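Local coordinates for protein 303aa long hypothetical esterase (Sulfolobus tokodaii, PDB 3AIN) that probably hydrolyses carboxylic esters as a thermostable, dimeric carboxylesterase of the hormone-sensitive lipase-like family with an alpha/beta hydrolase fold, at residues E60-I65 / R80-K85; G104-Y109 / T124-Y129; D110-A115 / G294-F299; N118-V123 / Y314-V319. The protein carries 1 engineered substitution. One frame throughout, in Å; residues are numbered along the deposited sequence.

Interaction 1: E60-I65 / R80-K85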
loop_
_atom_site.group_PDB
_atom_site.type_symbol
_atom_site.label_atom_id
_atom_site.label_comp_id
_atom_site.label_asym_id
_atom_site.label_seq_id
_atom_site.Cartn_x
_atom_site.Cartn_y
_atom_site.Cartn_z
ATOM N N GLU A 60 3.550 21.425 -1.578
ATOM C CA GLU A 60 4.220 21.071 -2.837
ATOM C C GLU A 60 3.747 21.976 -3.952
ATOM O O GLU A 60 2.542 22.182 -4.129
ATOM C CB GLU A 60 3.953 19.600 -3.199
ATOM C CG GLU A 60 4.603 18.621 -2.238
ATOM C CD GLU A 60 4.363 17.170 -2.590
ATOM O OE1 GLU A 60 3.904 16.866 -3.718
ATOM O OE2 GLU A 60 4.860 16.320 -1.829
ATOM N N GLU A 61 4.681 22.377 -4.821
ATOM C CA GLU A 61 4.312 23.036 -6.054
ATOM C C GLU A 61 3.495 22.082 -6.923
ATOM O O GLU A 61 3.845 20.915 -7.087
ATOM C CB GLU A 61 5.584 23.451 -6.820
ATOM C CG GLU A 61 5.376 24.591 -7.793
ATOM C CD GLU A 61 6.692 25.166 -8.302
ATOM O OE1 GLU A 61 7.563 25.505 -7.469
ATOM O OE2 GLU A 61 6.884 25.201 -9.535
ATOM N N VAL A 62 2.451 22.610 -7.554
ATOM C CA VAL A 62 1.750 21.843 -8.574
ATOM C C VAL A 62 1.773 22.622 -9.889
ATOM O O VAL A 62 2.560 23.567 -10.030
ATOM C CB VAL A 62 0.291 21.495 -8.146
ATOM C CG1 VAL A 62 0.312 20.559 -6.915
ATOM C CG2 VAL A 62 -0.507 22.760 -7.838
ATOM N N GLY A 63 1.008 22.159 -10.874
ATOM C CA GLY A 63 0.975 22.803 -12.194
ATOM C C GLY A 63 0.315 24.169 -12.226
ATOM O O GLY A 63 0.833 25.101 -12.844
ATOM N N LYS A 64 -0.885 24.261 -11.656
ATOM C CA LYS A 64 -1.734 25.457 -11.730
ATOM C C LYS A 64 -2.855 25.210 -10.729
ATOM O O LYS A 64 -3.161 24.059 -10.464
ATOM C CB LYS A 64 -2.350 25.580 -13.124
ATOM C CG LYS A 64 -3.426 26.636 -13.253
ATOM C CD LYS A 64 -3.766 26.873 -14.727
ATOM C CE LYS A 64 -5.252 26.683 -15.006
ATOM N NZ LYS A 64 -6.040 27.938 -14.823
ATOM N N ILE A 65 -3.230 26.247 -9.989
ATOM C CA ILE A 65 -4.401 26.195 -9.110
ATOM C C ILE A 65 -5.445 27.230 -9.515
ATOM O O ILE A 65 -5.121 28.403 -9.750
ATOM C CB ILE A 65 -3.992 26.416 -7.641
ATOM C CG1 ILE A 65 -2.979 25.347 -7.219
ATOM C CG2 ILE A 65 -5.225 26.370 -6.722
ATOM C CD1 ILE A 65 -2.256 25.645 -5.904
ATOM N N ARG A 80 -11.546 23.999 -4.975
ATOM C CA ARG A 80 -10.215 24.370 -5.438
ATOM C C ARG A 80 -9.689 23.313 -6.392
ATOM O O ARG A 80 -9.755 22.099 -6.117
ATOM C CB ARG A 80 -9.239 24.583 -4.279
ATOM C CG ARG A 80 -7.837 24.988 -4.770
ATOM C CD ARG A 80 -6.945 25.542 -3.683
ATOM N NE ARG A 80 -7.436 26.852 -3.244
ATOM C CZ ARG A 80 -7.220 27.381 -2.046
ATOM N NH1 ARG A 80 -6.423 26.767 -1.171
ATOM N NH2 ARG A 80 -7.856 28.501 -1.703
ATOM N N VAL A 81 -9.303 23.757 -7.584
ATOM C CA VAL A 81 -8.894 22.845 -8.634
ATOM C C VAL A 81 -7.371 22.852 -8.732
ATOM O O VAL A 81 -6.755 23.913 -8.869
ATOM C CB VAL A 81 -9.452 23.300 -9.997
ATOM C CG1 VAL A 81 -9.018 22.332 -11.105
ATOM C CG2 VAL A 81 -10.983 23.448 -9.925
ATOM N N TYR A 82 -6.763 21.683 -8.561
ATOM C CA TYR A 82 -5.284 21.552 -8.638
ATOM C C TYR A 82 -4.958 20.779 -9.920
ATOM O O TYR A 82 -5.371 19.631 -10.106
ATOM C CB TYR A 82 -4.714 20.769 -7.431
ATOM C CG TYR A 82 -5.076 21.324 -6.063
ATOM C CD1 TYR A 82 -4.170 22.109 -5.339
ATOM C CD2 TYR A 82 -6.321 21.048 -5.479
ATOM C CE1 TYR A 82 -4.495 22.609 -4.067
ATOM C CE2 TYR A 82 -6.597 21.446 -4.177
ATOM C CZ TYR A 82 -5.713 22.273 -3.504
ATOM O OH TYR A 82 -6.017 22.707 -2.249
ATOM N N TYR A 83 -4.116 21.375 -10.761
ATOM C CA TYR A 83 -3.594 20.673 -11.934
ATOM C C TYR A 83 -2.187 20.150 -11.657
ATOM O O TYR A 83 -1.388 20.821 -11.013
ATOM C CB TYR A 83 -3.500 21.650 -13.120
ATOM C CG TYR A 83 -4.839 22.076 -13.658
ATOM C CD1 TYR A 83 -5.407 21.410 -14.728
ATOM C CD2 TYR A 83 -5.499 23.175 -13.140
ATOM C CE1 TYR A 83 -6.627 21.800 -15.248
ATOM C CE2 TYR A 83 -6.716 23.590 -13.673
ATOM C CZ TYR A 83 -7.267 22.891 -14.721
ATOM O OH TYR A 83 -8.481 23.281 -15.245
ATOM N N PRO A 84 -1.863 18.977 -12.192
ATOM C CA PRO A 84 -0.516 18.457 -11.996
ATOM C C PRO A 84 0.449 19.141 -12.954
ATOM O O PRO A 84 0.028 19.966 -13.775
ATOM C CB PRO A 84 -0.657 16.988 -12.380
ATOM C CG PRO A 84 -1.733 16.977 -13.390
ATOM C CD PRO A 84 -2.710 18.047 -12.957
ATOM N N LYS A 85 1.725 18.776 -12.847
ATOM C CA LYS A 85 2.779 19.408 -13.627
ATOM C C LYS A 85 2.869 18.781 -15.017
ATOM O O LYS A 85 3.614 19.265 -15.863
ATOM C CB LYS A 85 4.134 19.281 -12.905
ATOM C CG LYS A 85 4.177 19.773 -11.472
ATOM C CD LYS A 85 4.950 18.766 -10.598
ATOM C CE LYS A 85 5.707 19.428 -9.456
ATOM N NZ LYS A 85 6.722 20.388 -9.961
#

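Interaction 2: G104-Y109 / T124-Y129. With PO4 (phosphate ion), chain F.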
loop_
_atom_site.group_PDB
_atom_site.type_symbol
_atom_site.label_atom_id
_atom_site.label_comp_id
_atom_site.label_asym_id
_atom_site.label_seq_id
_atom_site.Cartn_x
_atom_site.Cartn_y
_atom_site.Cartn_z
ATOM N N GLY A 104 -12.360 21.244 9.318
ATOM C CA GLY A 104 -11.658 21.149 8.040
ATOM C C GLY A 104 -12.303 21.921 6.902
ATOM O O GLY A 104 -13.398 22.480 7.050
ATOM N N ASP A 105 -11.520 22.136 5.851
ATOM C CA ASP A 105 -11.910 23.013 4.767
ATOM C C ASP A 105 -10.818 22.969 3.702
ATOM O O ASP A 105 -9.807 22.308 3.880
ATOM C CB ASP A 105 -12.051 24.435 5.297
ATOM C CG ASP A 105 -10.730 25.064 5.588
ATOM O OD1 ASP A 105 -10.016 24.546 6.471
ATOM O OD2 ASP A 105 -10.400 26.052 4.896
ATOM N N ILE A 106 -11.035 23.689 2.611
ATOM C CA ILE A 106 -10.104 23.661 1.490
ATOM C C ILE A 106 -8.704 24.137 1.894
ATOM O O ILE A 106 -7.697 23.519 1.520
ATOM C CB ILE A 106 -10.621 24.551 0.345
ATOM C CG1 ILE A 106 -11.676 23.800 -0.466
ATOM C CG2 ILE A 106 -9.461 25.020 -0.545
ATOM C CD1 ILE A 106 -12.446 24.732 -1.404
ATOM N N GLU A 107 -8.635 25.166 2.740
ATOM C CA GLU A 107 -7.320 25.677 3.120
ATOM C C GLU A 107 -6.525 24.707 3.982
ATOM O O GLU A 107 -5.355 24.473 3.717
ATOM C CB GLU A 107 -7.397 27.060 3.789
ATOM C CG GLU A 107 -8.263 28.069 3.058
ATOM C CD GLU A 107 -7.630 28.599 1.784
ATOM O OE1 GLU A 107 -8.365 29.210 0.980
ATOM O OE2 GLU A 107 -6.442 28.300 1.532
ATOM N N SER A 108 -7.156 24.152 5.020
ATOM C CA SER A 108 -6.436 23.268 5.920
ATOM C C SER A 108 -6.028 21.984 5.200
ATOM O O SER A 108 -5.048 21.355 5.576
ATOM C CB SER A 108 -7.239 22.954 7.205
ATOM O OG SER A 108 -8.499 22.361 6.914
ATOM N N TYR A 109 -6.763 21.638 4.137
ATOM C CA TYR A 109 -6.485 20.424 3.356
ATOM C C TYR A 109 -5.657 20.706 2.106
ATOM O O TYR A 109 -5.278 19.782 1.363
ATOM C CB TYR A 109 -7.800 19.710 3.009
ATOM C CG TYR A 109 -8.159 18.680 4.068
ATOM C CD1 TYR A 109 -7.978 17.325 3.824
ATOM C CD2 TYR A 109 -8.602 19.087 5.335
ATOM C CE1 TYR A 109 -8.171 16.401 4.820
ATOM C CE2 TYR A 109 -8.898 18.156 6.324
ATOM C CZ TYR A 109 -8.729 16.807 6.037
ATOM O OH TYR A 109 -9.027 15.871 7.024
ATOM N N THR A 124 -7.068 17.396 -9.256
ATOM C CA THR A 124 -7.792 17.154 -8.007
ATOM C C THR A 124 -8.690 18.342 -7.759
ATOM O O THR A 124 -8.244 19.484 -7.805
ATOM C CB THR A 124 -6.797 16.987 -6.848
ATOM O OG1 THR A 124 -5.950 15.871 -7.151
ATOM C CG2 THR A 124 -7.549 16.706 -5.527
ATOM N N ILE A 125 -9.931 18.050 -7.376
ATOM C CA ILE A 125 -10.889 19.095 -7.076
ATOM C C ILE A 125 -11.401 18.927 -5.661
ATOM O O ILE A 125 -12.167 18.015 -5.352
ATOM C CB ILE A 125 -12.048 19.121 -8.077
ATOM C CG1 ILE A 125 -11.467 19.361 -9.479
ATOM C CG2 ILE A 125 -13.036 20.261 -7.708
ATOM C CD1 ILE A 125 -12.557 19.437 -10.576
ATOM N N SER A 126 -10.967 19.841 -4.815
ATOM C CA SER A 126 -11.245 19.762 -3.386
ATOM C C SER A 126 -12.481 20.571 -3.071
ATOM O O SER A 126 -12.547 21.772 -3.371
ATOM C CB SER A 126 -10.047 20.286 -2.599
ATOM O OG SER A 126 -10.299 20.243 -1.187
ATOM N N VAL A 127 -13.472 19.908 -2.474
ATOM C CA VAL A 127 -14.831 20.477 -2.350
ATOM C C VAL A 127 -15.081 21.057 -0.940
ATOM O O VAL A 127 -14.844 20.387 0.069
ATOM C CB VAL A 127 -15.879 19.374 -2.690
ATOM C CG1 VAL A 127 -17.299 19.863 -2.449
ATOM C CG2 VAL A 127 -15.670 18.917 -4.107
ATOM N N ASP A 128 -15.570 22.301 -0.870
ATOM C CA ASP A 128 -15.883 22.942 0.423
ATOM C C ASP A 128 -17.380 22.726 0.725
ATOM O O ASP A 128 -18.228 23.611 0.499
ATOM C CB ASP A 128 -15.549 24.447 0.382
ATOM C CG ASP A 128 -14.651 24.920 1.547
ATOM O OD1 ASP A 128 -14.114 24.098 2.323
ATOM O OD2 ASP A 128 -14.355 26.139 1.599
ATOM N N TYR A 129 -17.721 21.481 1.035
ATOM C CA TYR A 129 -19.112 21.142 1.339
ATOM C C TYR A 129 -19.563 21.843 2.633
ATOM O O TYR A 129 -18.754 22.148 3.515
ATOM C CB TYR A 129 -19.295 19.616 1.431
ATOM C CG TYR A 129 -18.401 18.941 2.470
ATOM C CD1 TYR A 129 -18.763 18.914 3.824
ATOM C CD2 TYR A 129 -17.165 18.374 2.107
ATOM C CE1 TYR A 129 -17.965 18.240 4.784
ATOM C CE2 TYR A 129 -16.366 17.687 3.068
ATOM C CZ TYR A 129 -16.757 17.703 4.407
ATOM O OH TYR A 129 -16.012 17.041 5.351
HETATM P P PO4 F . -9.473 14.643 10.824
HETATM O O1 PO4 F . -9.152 13.364 10.076
HETATM O O2 PO4 F . -9.297 15.872 9.939
HETATM O O3 PO4 F . -8.554 14.752 12.018
HETATM O O4 PO4 F . -10.913 14.569 11.278
HETATM O O HOH W 1 -12.508 27.552 3.085
HETATM O O HOH W 2 -7.893 21.545 -0.368
#

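Interaction 3: D110-A115 / G294-F299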
loop_
_atom_site.group_PDB
_atom_site.type_symbol
_atom_site.label_atom_id
_atom_site.label_comp_id
_atom_site.label_asym_id
_atom_site.label_seq_id
_atom_site.Cartn_x
_atom_site.Cartn_y
_atom_site.Cartn_z
ATOM N N ASP A 110 -5.204 21.954 1.970
ATOM C CA ASP A 110 -4.438 22.337 0.770
ATOM C C ASP A 110 -3.100 21.571 0.604
ATOM O O ASP A 110 -2.786 21.091 -0.486
ATOM C CB ASP A 110 -4.243 23.861 0.740
ATOM C CG ASP A 110 -3.597 24.349 -0.543
ATOM O OD1 ASP A 110 -4.325 24.540 -1.549
ATOM O OD2 ASP A 110 -2.377 24.628 -0.507
ATOM N N PRO A 111 -2.330 21.395 1.690
ATOM C CA PRO A 111 -1.080 20.636 1.535
ATOM C C PRO A 111 -1.326 19.200 1.106
ATOM O O PRO A 111 -0.613 18.678 0.237
ATOM C CB PRO A 111 -0.467 20.667 2.932
ATOM C CG PRO A 111 -1.005 21.930 3.540
ATOM C CD PRO A 111 -2.433 22.038 3.012
ATOM N N LEU A 112 -2.302 18.548 1.732
ATOM C CA LEU A 112 -2.603 17.171 1.344
ATOM C C LEU A 112 -3.088 17.072 -0.109
ATOM O O LEU A 112 -2.655 16.197 -0.842
ATOM C CB LEU A 112 -3.624 16.553 2.304
ATOM C CG LEU A 112 -4.095 15.156 1.888
ATOM C CD1 LEU A 112 -2.898 14.164 1.890
ATOM C CD2 LEU A 112 -5.193 14.647 2.853
ATOM N N CYS A 113 -3.972 17.966 -0.543
ATOM C CA CYS A 113 -4.443 17.886 -1.933
ATOM C C CYS A 113 -3.335 18.160 -2.952
ATOM O O CYS A 113 -3.331 17.554 -4.006
ATOM C CB CYS A 113 -5.628 18.829 -2.178
ATOM S SG CYS A 113 -7.149 18.248 -1.343
ATOM N N ARG A 114 -2.393 19.053 -2.631
ATOM C CA ARG A 114 -1.228 19.230 -3.515
ATOM C C ARG A 114 -0.410 17.946 -3.608
ATOM O O ARG A 114 -0.043 17.505 -4.703
ATOM C CB ARG A 114 -0.343 20.384 -3.035
ATOM C CG ARG A 114 -1.003 21.758 -3.165
ATOM C CD ARG A 114 -0.211 22.756 -2.302
ATOM N NE ARG A 114 -0.633 24.140 -2.493
ATOM C CZ ARG A 114 -0.082 24.968 -3.378
ATOM N NH1 ARG A 114 0.881 24.537 -4.186
ATOM N NH2 ARG A 114 -0.536 26.204 -3.499
ATOM N N ALA A 115 -0.164 17.304 -2.469
ATOM C CA ALA A 115 0.589 16.075 -2.488
ATOM C C ALA A 115 -0.107 14.956 -3.269
ATOM O O ALA A 115 0.532 14.249 -4.039
ATOM C CB ALA A 115 0.916 15.616 -1.074
ATOM N N GLY A 294 -6.160 9.462 10.852
ATOM C CA GLY A 294 -5.636 10.789 10.468
ATOM C C GLY A 294 -4.233 10.779 9.886
ATOM O O GLY A 294 -3.711 11.831 9.515
ATOM N N PHE A 295 -3.561 9.633 9.924
ATOM C CA PHE A 295 -2.115 9.611 9.673
ATOM C C PHE A 295 -1.718 10.109 8.283
ATOM O O PHE A 295 -0.607 10.607 8.092
ATOM C CB PHE A 295 -1.511 8.221 9.929
ATOM C CG PHE A 295 -1.754 7.238 8.805
ATOM C CD1 PHE A 295 -0.759 6.987 7.861
ATOM C CD2 PHE A 295 -2.915 6.482 8.778
ATOM C CE1 PHE A 295 -0.994 6.063 6.792
ATOM C CE2 PHE A 295 -3.171 5.584 7.748
ATOM C CZ PHE A 295 -2.189 5.341 6.764
ATOM N N VAL A 296 -2.642 10.059 7.325
ATOM C CA VAL A 296 -2.305 10.523 5.982
ATOM C C VAL A 296 -2.201 12.045 5.924
ATOM O O VAL A 296 -1.358 12.583 5.196
ATOM C CB VAL A 296 -3.330 10.018 4.960
ATOM C CG1 VAL A 296 -3.088 10.681 3.583
ATOM C CG2 VAL A 296 -3.218 8.476 4.836
ATOM N N SER A 297 -2.943 12.727 6.792
ATOM C CA SER A 297 -2.827 14.191 6.914
ATOM C C SER A 297 -1.469 14.596 7.440
ATOM O O SER A 297 -1.031 15.739 7.234
ATOM C CB SER A 297 -3.919 14.728 7.850
ATOM O OG SER A 297 -5.156 14.719 7.167
ATOM N N PHE A 298 -0.869 13.714 8.231
ATOM C CA PHE A 298 0.433 13.997 8.834
ATOM C C PHE A 298 1.608 13.434 8.034
ATOM O O PHE A 298 2.692 13.255 8.585
ATOM C CB PHE A 298 0.452 13.506 10.282
ATOM C CG PHE A 298 -0.654 14.076 11.110
ATOM C CD1 PHE A 298 -0.692 15.435 11.380
ATOM C CD2 PHE A 298 -1.685 13.276 11.562
ATOM C CE1 PHE A 298 -1.761 15.991 12.043
ATOM C CE2 PHE A 298 -2.745 13.824 12.255
ATOM C CZ PHE A 298 -2.815 15.190 12.431
ATOM N N PHE A 299 1.446 13.355 6.708
ATOM C CA PHE A 299 2.479 12.807 5.828
ATOM C C PHE A 299 3.864 13.440 5.941
ATOM O O PHE A 299 4.846 12.770 5.669
ATOM C CB PHE A 299 2.022 12.766 4.359
ATOM C CG PHE A 299 1.831 14.132 3.740
ATOM C CD1 PHE A 299 2.856 14.728 3.012
ATOM C CD2 PHE A 299 0.614 14.791 3.837
ATOM C CE1 PHE A 299 2.678 15.980 2.435
ATOM C CE2 PHE A 299 0.430 16.064 3.300
ATOM C CZ PHE A 299 1.467 16.660 2.585
#

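Interaction 4: N118-V123 / Y314-V319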
loop_
_atom_site.group_PDB
_atom_site.type_symbol
_atom_site.label_atom_id
_atom_site.label_comp_id
_atom_site.label_asym_id
_atom_site.label_seq_id
_atom_site.Cartn_x
_atom_site.Cartn_y
_atom_site.Cartn_z
ATOM N N ASN A 118 0.160 15.675 -7.102
ATOM C CA ASN A 118 1.473 15.303 -7.660
ATOM C C ASN A 118 1.684 13.793 -7.714
ATOM O O ASN A 118 2.325 13.268 -8.634
ATOM C CB ASN A 118 2.611 16.002 -6.906
ATOM C CG ASN A 118 2.674 17.494 -7.195
ATOM O OD1 ASN A 118 2.254 17.948 -8.268
ATOM N ND2 ASN A 118 3.046 18.272 -6.188
ATOM N N SER A 119 1.160 13.089 -6.717
ATOM C CA SER A 119 1.263 11.645 -6.689
ATOM C C SER A 119 0.435 10.963 -7.780
ATOM O O SER A 119 0.921 9.978 -8.376
ATOM C CB SER A 119 0.926 11.077 -5.286
ATOM O OG SER A 119 1.172 9.668 -5.253
ATOM N N CYS A 120 -0.841 11.370 -7.942
ATOM C CA CYS A 120 -1.739 10.757 -8.967
ATOM C C CYS A 120 -1.534 11.310 -10.370
ATOM O O CYS A 120 -2.079 10.750 -11.312
ATOM C CB CYS A 120 -3.256 10.814 -8.645
ATOM S SG CYS A 120 -4.055 12.453 -8.390
ATOM N N GLN A 121 -0.809 12.416 -10.477
ATOM C CA GLN A 121 -0.690 13.162 -11.745
ATOM C C GLN A 121 -2.045 13.354 -12.395
ATOM O O GLN A 121 -2.256 13.082 -13.588
ATOM C CB GLN A 121 0.302 12.485 -12.671
ATOM C CG GLN A 121 1.657 12.405 -11.993
ATOM C CD GLN A 121 2.763 12.023 -12.927
ATOM O OE1 GLN A 121 2.599 11.125 -13.747
ATOM N NE2 GLN A 121 3.952 12.554 -12.671
ATOM N N CYS A 122 -2.948 13.895 -11.599
ATOM C CA CYS A 122 -4.324 13.995 -11.994
ATOM C C CYS A 122 -4.860 15.327 -11.468
ATOM O O CYS A 122 -4.176 16.000 -10.703
ATOM C CB CYS A 122 -5.076 12.786 -11.476
ATOM S SG CYS A 122 -5.577 12.951 -9.769
ATOM N N VAL A 123 -5.899 15.851 -12.110
ATOM C CA VAL A 123 -6.541 17.052 -11.577
ATOM C C VAL A 123 -7.281 16.639 -10.318
ATOM O O VAL A 123 -8.019 15.663 -10.317
ATOM C CB VAL A 123 -7.550 17.623 -12.589
ATOM C CG1 VAL A 123 -8.343 18.771 -11.971
ATOM C CG2 VAL A 123 -6.793 18.082 -13.825
ATOM N N TYR A 314 -0.474 5.604 -7.183
ATOM C CA TYR A 314 -0.305 4.479 -8.077
ATOM C C TYR A 314 -1.639 3.948 -8.610
ATOM O O TYR A 314 -1.786 3.756 -9.819
ATOM C CB TYR A 314 0.471 3.323 -7.433
ATOM C CG TYR A 314 0.404 2.090 -8.315
ATOM C CD1 TYR A 314 1.110 2.040 -9.497
ATOM C CD2 TYR A 314 -0.568 1.121 -8.090
ATOM C CE1 TYR A 314 0.984 0.964 -10.346
ATOM C CE2 TYR A 314 -0.758 0.090 -8.961
ATOM C CZ TYR A 314 0.030 0.003 -10.085
ATOM O OH TYR A 314 -0.267 -0.962 -11.024
ATOM N N VAL A 315 -2.616 3.726 -7.731
ATOM C CA VAL A 315 -3.875 3.144 -8.194
ATOM C C VAL A 315 -4.615 4.076 -9.138
ATOM O O VAL A 315 -5.270 3.621 -10.069
ATOM C CB VAL A 315 -4.816 2.623 -7.083
ATOM C CG1 VAL A 315 -4.071 1.583 -6.221
ATOM C CG2 VAL A 315 -5.418 3.769 -6.225
ATOM N N LEU A 316 -4.552 5.374 -8.880
ATOM C CA LEU A 316 -5.247 6.308 -9.782
ATOM C C LEU A 316 -4.517 6.467 -11.118
ATOM O O LEU A 316 -5.157 6.553 -12.175
ATOM C CB LEU A 316 -5.444 7.660 -9.107
ATOM C CG LEU A 316 -6.473 7.628 -7.966
ATOM C CD1 LEU A 316 -6.663 9.027 -7.391
ATOM C CD2 LEU A 316 -7.826 6.991 -8.405
ATOM N N ARG A 317 -3.193 6.456 -11.097
ATOM C CA ARG A 317 -2.467 6.472 -12.382
ATOM C C ARG A 317 -2.798 5.232 -13.190
ATOM O O ARG A 317 -2.986 5.292 -14.419
ATOM C CB ARG A 317 -0.960 6.619 -12.184
ATOM C CG ARG A 317 -0.564 8.014 -11.740
ATOM C CD ARG A 317 0.953 8.191 -11.656
ATOM N NE ARG A 317 1.519 7.633 -10.429
ATOM C CZ ARG A 317 2.296 6.552 -10.387
ATOM N NH1 ARG A 317 2.573 5.890 -11.502
ATOM N NH2 ARG A 317 2.723 6.080 -9.225
ATOM N N LYS A 318 -2.860 4.096 -12.503
ATOM C CA LYS A 318 -3.217 2.838 -13.162
ATOM C C LYS A 318 -4.609 2.932 -13.781
ATOM O O LYS A 318 -4.815 2.550 -14.954
ATOM C CB LYS A 318 -3.145 1.668 -12.161
ATOM C CG LYS A 318 -3.726 0.350 -12.669
ATOM C CD LYS A 318 -3.871 -0.686 -11.525
ATOM C CE LYS A 318 -5.118 -0.392 -10.667
ATOM N NZ LYS A 318 -5.424 -1.507 -9.711
ATOM N N VAL A 319 -5.604 3.301 -12.974
ATOM C CA VAL A 319 -6.976 3.304 -13.489
ATOM C C VAL A 319 -7.214 4.376 -14.561
ATOM O O VAL A 319 -7.951 4.127 -15.503
ATOM C CB VAL A 319 -8.057 3.382 -12.365
ATOM C CG1 VAL A 319 -8.176 4.793 -11.816
ATOM C CG2 VAL A 319 -9.413 2.924 -12.906
#

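Interaction 1: E60-I65 / R80-K85
With CG1 of Ile-65 (chi1 -59°) and the ring of Tyr-82 (chi1 -56°) each anti to its own carbonyl carbon, the two side chains run side by side in the same direction, and CG1 comes within 3.9 Å of Tyr-82 CD1. The second branch, CG2, is placed anti to the backbone N and meets Arg-80 CG at 3.5 Å, so one beta-branched residue serves two neighbours at once. Lys-64, on the other face of the hairpin, lays its chain along Tyr-83, with CE 3.7 Å from Tyr-83 CE2; a long aliphatic chain suits this half-exposed ring. The backbone forms a classic beta bulge, Gly-63 and Lys-64 both facing Tyr-83. Lys-64 O takes a nearly straight bond from Tyr-83 N (2.9 Å), whereas Gly-63 N reaches Tyr-83 O at 2.7 Å with a more bent N-H (137°). Gly-63, without a side chain, passes close to the facing strand, its CA 3.4 Å from Pro-84 O in a CA-H...O contact. The hairpin of strands 64-71 and 76-83 lies at one edge of the central sheet, strand 76-83 pairing next with strand 123-127, while helix 110-120 covers the face bearing Ile-65 and Tyr-82, whose OH bonds to Asp-110.

Interaction 2: G104-Y109 / T124-Y129
An Asx turn just ahead of helix 110-120 faces the end of strand 123-127, in the loop that follows strand 92-96 of the alpha/beta hydrolase sheet. The turn is built on Asp-105. Its OD2 accepts from Glu-107 N (2.9 Å), and its OD1 receives both Ser-108 N and, at 2.7 Å, Ser-108 OG, the two arriving from the same face of the carboxylate. Aspartate suits the position because its short side chain reaches forward to the N-H groups two and three residues on. Across the contact, Ile-106 N donates to Asp-128 OD1 at 3.1 Å, coming from above the carboxylate plane (43° out of it). The Ile-106 side chain continues the approach: CD1 lies 3.6 Å from both Asp-128 CB and Ser-126 O, an apolar tip laid against the strand end. Two waters complete the join. One donates to Asp-105 OD2 and to Asp-128 OD2, at 2.8 Å from the latter; the other bonds to Ile-106 O and Ser-126 OG. At the far end of the loop, Tyr-109 OH lies 2.9 Å from O2 of a phosphate probably taken from the crystallisation liquor, and Asp-169 is a second partner of the same hydroxyl. The two carboxylates lie near each other without touching, their repulsion probably eased by the shared water, by the two N-H groups and hydroxyl on Asp-105, and by Ile-106 N on Asp-128.

Interaction 3: D110-A115 / G294-F299
Phe-299 reaches across to helix 110-120 with its ring. Its CB points toward the helix, and CG sits between the backbone N and the carbonyl carbon (chi1 67°), which turns the ring toward the helix. Along the CD2-CE2 flank, CD2 lies 4.1 Å from Leu-112 CD1, and farther out CE2 comes to 3.8 Å from Leu-112 CA. CE1 meets the methyl of Ala-115. At the tip, CZ touches Ala-115 CB at 3.8 Å and Pro-111 O at 3.7 Å. The small alanine lets the helix backbone come close to a bulky ring, one turn after the proline in the helix's first turn. This joins the start of helix 110-120 to the loop between strand 283-288 and helix 303-321, within the alpha/beta hydrolase fold. Leu-112, its CG anti to the backbone N (chi1 174°), carries its branched end toward the same loop: CD1 meets Val-296 CG1 at 3.9 Å, the two side chains crossing at about a right angle, and CD2 approaches Ser-297 OG at 4.3 Å. Leucine and valine suit this buried spot, where their methyl groups meet, and Ile-309 of helix 303-321 packs on both Leu-112 and Phe-299.

Interaction 4: N118-V123 / Y314-V319
Helix 110-120 ends at Cys-120, and Gln-121 leaves it with positive phi; this end lies against helix 303-321, where Cys-120 and Arg-317 have the closest CA atoms, 5.5 Å apart. Arg-317 runs past the last carbonyls of the shorter helix. Its CG rests 3.2 Å from Cys-120 O; the bend at chi3 (-80°) then swings the guanidinium round, and NE donates to Ser-119 O at 3.2 Å, nearly along the C=O axis and close to the guanidinium plane. Arginine suits the place: carbonyls at a helix C-terminus lack the amide donors of a following turn, and a positive group beside them probably also meets the negative end of the helix dipole favourably. Gln-121 crosses the same chain obliquely, its OE1 4.0 Å from Arg-317 CD. In the alpha/beta hydrolase fold this is where the helix hands over to strand 123-127, and a disulfide between Cys-120 SG and Cys-122 SG (2.1 Å) staples the tight turn. Beneath the polar layer, Cys-120 CB packs on Leu-316 CB at 3.9 Å, and Leu-316 CD1 lies 4.0 Å from Cys-120 CB. Leu-316 goes on to touch Tyr-192 and Val-194 of the sheet, while on another side of helix 303-321 Lys-318 forms salt bridges with Glu-303 and Asp-307 of the second subunit.

Helix 110-120 is the common element: interaction 3 uses its first turns, interaction 4 its last, interaction 2 the loop leading into it, and interaction 1 the hairpin that it covers. Interactions 2 and 3 are buried; interactions 1 and 4 are only partly so, interaction 1 lying at the sheet edge and interaction 4 beside the subunit interface. Chemistry follows place: interaction 3 is mostly apolar, with no hydrogen bond across the segments, interaction 2 adds carboxylates and bridging waters, interaction 1 relies on strand pairing, and interaction 4 joins an arginine to a helix end. Salt bridges from Arg-80 to Glu-107 and Asp-110 tie interaction 1 to interactions 2 and 3.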